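Local coordinates for protein unsaturated glucuronyl hydrolase (Streptococcus agalactiae, PDB 2ZZR) that hydrolyses unsaturated hyaluronate, chondroitin and heparin disaccharides, releasing the unsaturated uronic acid from its amino sugar, at residues Thr120-Ile129 against Phe389-Trp397. Residues are numbered along the deposited sequence; the frame is centred on the assembly and turned at random.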
# COMPACT_ATOMS: atom_id res chain seq x y z
N THR A 120 10.92 -2.82 -1.52
CA THR A 120 10.53 -3.37 -0.21
C THR A 120 9.94 -4.80 -0.28
O THR A 120 10.43 -5.69 0.44
CB THR A 120 9.61 -2.41 0.58
OG1 THR A 120 10.30 -1.17 0.79
CG2 THR A 120 9.22 -3.03 1.93
N PRO A 121 8.90 -5.03 -1.11
CA PRO A 121 8.29 -6.37 -1.17
C PRO A 121 9.12 -7.38 -1.96
O PRO A 121 8.78 -8.56 -1.97
CB PRO A 121 6.96 -6.12 -1.89
CG PRO A 121 6.79 -4.62 -1.95
CD PRO A 121 8.18 -4.09 -1.98
N SER A 122 10.19 -6.92 -2.60
CA SER A 122 11.05 -7.80 -3.40
C SER A 122 12.37 -8.07 -2.69
O SER A 122 12.65 -9.21 -2.28
CB SER A 122 11.29 -7.17 -4.78
OG SER A 122 11.95 -5.92 -4.64
N CYS A 123 13.18 -7.03 -2.54
CA CYS A 123 14.53 -7.16 -2.00
C CYS A 123 14.54 -7.13 -0.48
O CYS A 123 15.12 -8.02 0.14
CB CYS A 123 15.42 -6.06 -2.58
SG CYS A 123 15.54 -6.17 -4.38
N THR A 124 13.90 -6.14 0.12
CA THR A 124 13.89 -6.10 1.59
C THR A 124 13.19 -7.35 2.13
O THR A 124 13.62 -7.92 3.14
CB THR A 124 13.27 -4.81 2.14
OG1 THR A 124 13.80 -3.70 1.42
CG2 THR A 124 13.61 -4.64 3.62
N ALA A 125 12.14 -7.78 1.44
CA ALA A 125 11.44 -9.02 1.77
C ALA A 125 12.40 -10.20 1.89
O ALA A 125 12.39 -10.90 2.91
CB ALA A 125 10.38 -9.33 0.74
N GLU A 126 13.23 -10.42 0.86
CA GLU A 126 14.17 -11.53 0.94
C GLU A 126 15.14 -11.36 2.10
O GLU A 126 15.43 -12.34 2.80
CB GLU A 126 14.94 -11.78 -0.35
CG GLU A 126 15.77 -13.07 -0.21
CD GLU A 126 16.41 -13.57 -1.48
OE1 GLU A 126 16.67 -14.80 -1.54
OE2 GLU A 126 16.68 -12.76 -2.39
N TYR A 127 15.63 -10.14 2.31
CA TYR A 127 16.53 -9.88 3.42
C TYR A 127 15.92 -10.28 4.77
O TYR A 127 16.60 -10.88 5.60
CB TYR A 127 17.01 -8.43 3.46
CG TYR A 127 18.04 -8.20 4.54
CD1 TYR A 127 17.72 -7.50 5.70
CD2 TYR A 127 19.34 -8.72 4.42
CE1 TYR A 127 18.67 -7.30 6.71
CE2 TYR A 127 20.29 -8.53 5.42
CZ TYR A 127 19.94 -7.83 6.56
OH TYR A 127 20.87 -7.64 7.56
N ARG A 128 14.64 -9.94 4.99
CA ARG A 128 13.91 -10.36 6.19
C ARG A 128 13.91 -11.88 6.33
O ARG A 128 14.09 -12.42 7.43
CB ARG A 128 12.45 -9.91 6.15
CG ARG A 128 12.24 -8.43 6.02
CD ARG A 128 12.60 -7.70 7.28
NE ARG A 128 12.01 -6.36 7.27
CZ ARG A 128 12.54 -5.30 7.86
NH1 ARG A 128 11.90 -4.14 7.80
NH2 ARG A 128 13.69 -5.39 8.52
N ILE A 129 13.68 -12.55 5.21
CA ILE A 129 13.43 -13.98 5.19
C ILE A 129 14.70 -14.80 5.38
O ILE A 129 14.73 -15.74 6.20
CB ILE A 129 12.66 -14.40 3.91
CG1 ILE A 129 11.24 -13.82 3.94
CG2 ILE A 129 12.61 -15.92 3.76
CD1 ILE A 129 10.50 -13.83 2.60
N PHE A 389 -3.12 -12.29 9.04
CA PHE A 389 -4.12 -12.93 9.90
C PHE A 389 -3.68 -14.32 10.33
O PHE A 389 -3.98 -14.76 11.45
CB PHE A 389 -5.45 -13.03 9.17
CG PHE A 389 -6.33 -11.82 9.32
CD1 PHE A 389 -5.86 -10.55 9.02
CD2 PHE A 389 -7.65 -11.97 9.74
CE1 PHE A 389 -6.69 -9.43 9.15
CE2 PHE A 389 -8.48 -10.87 9.87
CZ PHE A 389 -8.00 -9.59 9.58
N TYR A 390 -2.96 -14.99 9.44
CA TYR A 390 -2.63 -16.40 9.58
C TYR A 390 -1.42 -16.70 10.46
O TYR A 390 -1.37 -17.73 11.15
CB TYR A 390 -2.40 -17.01 8.19
CG TYR A 390 -2.34 -18.52 8.20
CD1 TYR A 390 -3.50 -19.28 8.34
CD2 TYR A 390 -1.12 -19.17 8.06
CE1 TYR A 390 -3.45 -20.67 8.34
CE2 TYR A 390 -1.06 -20.57 8.07
CZ TYR A 390 -2.22 -21.30 8.21
OH TYR A 390 -2.17 -22.67 8.21
N LYS A 391 -0.43 -15.81 10.43
CA LYS A 391 0.78 -16.04 11.19
C LYS A 391 1.20 -14.76 11.90
O LYS A 391 0.54 -13.73 11.74
CB LYS A 391 1.91 -16.54 10.28
CG LYS A 391 2.39 -15.54 9.24
CD LYS A 391 3.50 -16.12 8.36
CE LYS A 391 4.83 -16.19 9.11
NZ LYS A 391 5.93 -16.66 8.23
N ASP A 392 2.26 -14.84 12.69
CA ASP A 392 2.89 -13.63 13.21
C ASP A 392 3.87 -13.19 12.14
O ASP A 392 5.01 -13.64 12.09
CB ASP A 392 3.60 -13.92 14.54
CG ASP A 392 4.36 -12.71 15.07
OD1 ASP A 392 5.32 -12.90 15.84
OD2 ASP A 392 4.02 -11.56 14.70
N TRP A 393 3.40 -12.32 11.24
CA TRP A 393 4.18 -11.98 10.06
C TRP A 393 5.20 -10.87 10.32
O TRP A 393 4.86 -9.80 10.82
CB TRP A 393 3.25 -11.61 8.88
CG TRP A 393 4.02 -11.24 7.64
CD1 TRP A 393 4.88 -12.03 6.94
CD2 TRP A 393 3.98 -9.97 6.96
NE1 TRP A 393 5.39 -11.33 5.86
CE2 TRP A 393 4.85 -10.07 5.85
CE3 TRP A 393 3.30 -8.77 7.18
CZ2 TRP A 393 5.06 -9.01 4.96
CZ3 TRP A 393 3.51 -7.71 6.29
CH2 TRP A 393 4.38 -7.84 5.19
N GLU A 394 6.46 -11.15 9.98
CA GLU A 394 7.52 -10.16 10.03
C GLU A 394 7.43 -9.24 8.81
O GLU A 394 7.63 -9.68 7.68
CB GLU A 394 8.90 -10.83 10.08
CG GLU A 394 10.04 -9.85 10.31
CD GLU A 394 11.43 -10.50 10.28
OE1 GLU A 394 12.42 -9.77 10.52
OE2 GLU A 394 11.53 -11.73 10.03
N LEU A 395 7.13 -7.96 9.05
CA LEU A 395 6.90 -7.02 7.94
C LEU A 395 8.09 -6.86 7.01
O LEU A 395 9.23 -6.69 7.47
CB LEU A 395 6.52 -5.63 8.48
CG LEU A 395 5.04 -5.36 8.73
CD1 LEU A 395 4.44 -6.35 9.73
CD2 LEU A 395 4.86 -3.93 9.23
N TYR A 396 7.83 -6.90 5.71
CA TYR A 396 8.84 -6.48 4.73
C TYR A 396 9.10 -4.99 4.90
O TYR A 396 10.26 -4.54 4.86
CB TYR A 396 8.38 -6.77 3.29
CG TYR A 396 8.00 -8.23 3.04
CD1 TYR A 396 8.57 -9.26 3.80
CD2 TYR A 396 7.09 -8.57 2.04
CE1 TYR A 396 8.22 -10.59 3.56
CE2 TYR A 396 6.74 -9.90 1.79
CZ TYR A 396 7.32 -10.91 2.57
OH TYR A 396 6.97 -12.22 2.34
N TRP A 397 8.02 -4.24 5.12
CA TRP A 397 8.04 -2.78 5.34
C TRP A 397 8.85 -2.39 6.57
O TRP A 397 9.04 -3.17 7.51
CB TRP A 397 6.61 -2.23 5.46
CG TRP A 397 5.71 -2.74 4.39
CD1 TRP A 397 4.83 -3.77 4.49
CD2 TRP A 397 5.64 -2.28 3.03
NE1 TRP A 397 4.20 -3.98 3.29
CE2 TRP A 397 4.67 -3.07 2.37
CE3 TRP A 397 6.28 -1.26 2.31
CZ2 TRP A 397 4.35 -2.90 1.03
CZ3 TRP A 397 5.96 -1.08 0.97
CH2 TRP A 397 5.00 -1.89 0.34
OXT TRP A 397 9.32 -1.25 6.63
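The C-terminal tail of the alpha-barrel, residues 391-397 running on from helix 376-390, packs Tyr-396 and Trp-397 against helix 115-130 in a largely buried contact. Ala-125 meets the flat of the Tyr-396 ring: its CB stands 3.4 Å from the ring centroid, only 9° off the normal, a CH-pi contact that a side chain as small as a methyl allows. Trp-393 covers the opposite face with CZ2, and Tyr-396 OH hydrogen-bonds Glu-82 OE1; tyrosine suits a place with two faces to cover and an acid at its end. Ile-129 CD1 packs obliquely beside the CE1 and OH corner of the Tyr-396 ring, 4.1 Å from CE1. In this (alpha/alpha) barrel of glycoside hydrolase family 88, the Trp-397 side chain lies about 7 Å from that of Trp-250 and 9 Å from that of Asp-114, assigned as substrate ligand and nucleophile. Thr-120 and Pro-121 set compact apolar carbons against the broad indole: Thr-120 CG2 lies over the rim of one face, 3.5 Å from Trp-397 CE3, and Pro-121 CG is 4.0 Å from Trp-397 CH2. Arginine suits the tail's carbonyls because it offers several N-H groups: Arg-128, bent at chi2 (-71°), gives NH1 to Trp-397 O at 3.0 Å, from above the carbonyl plane, and makes weak bonds from NE to Leu-395 O (2.8 Å) and from NH1 to Tyr-396 O. Arg-260 salt-bridges Trp-397 OXT.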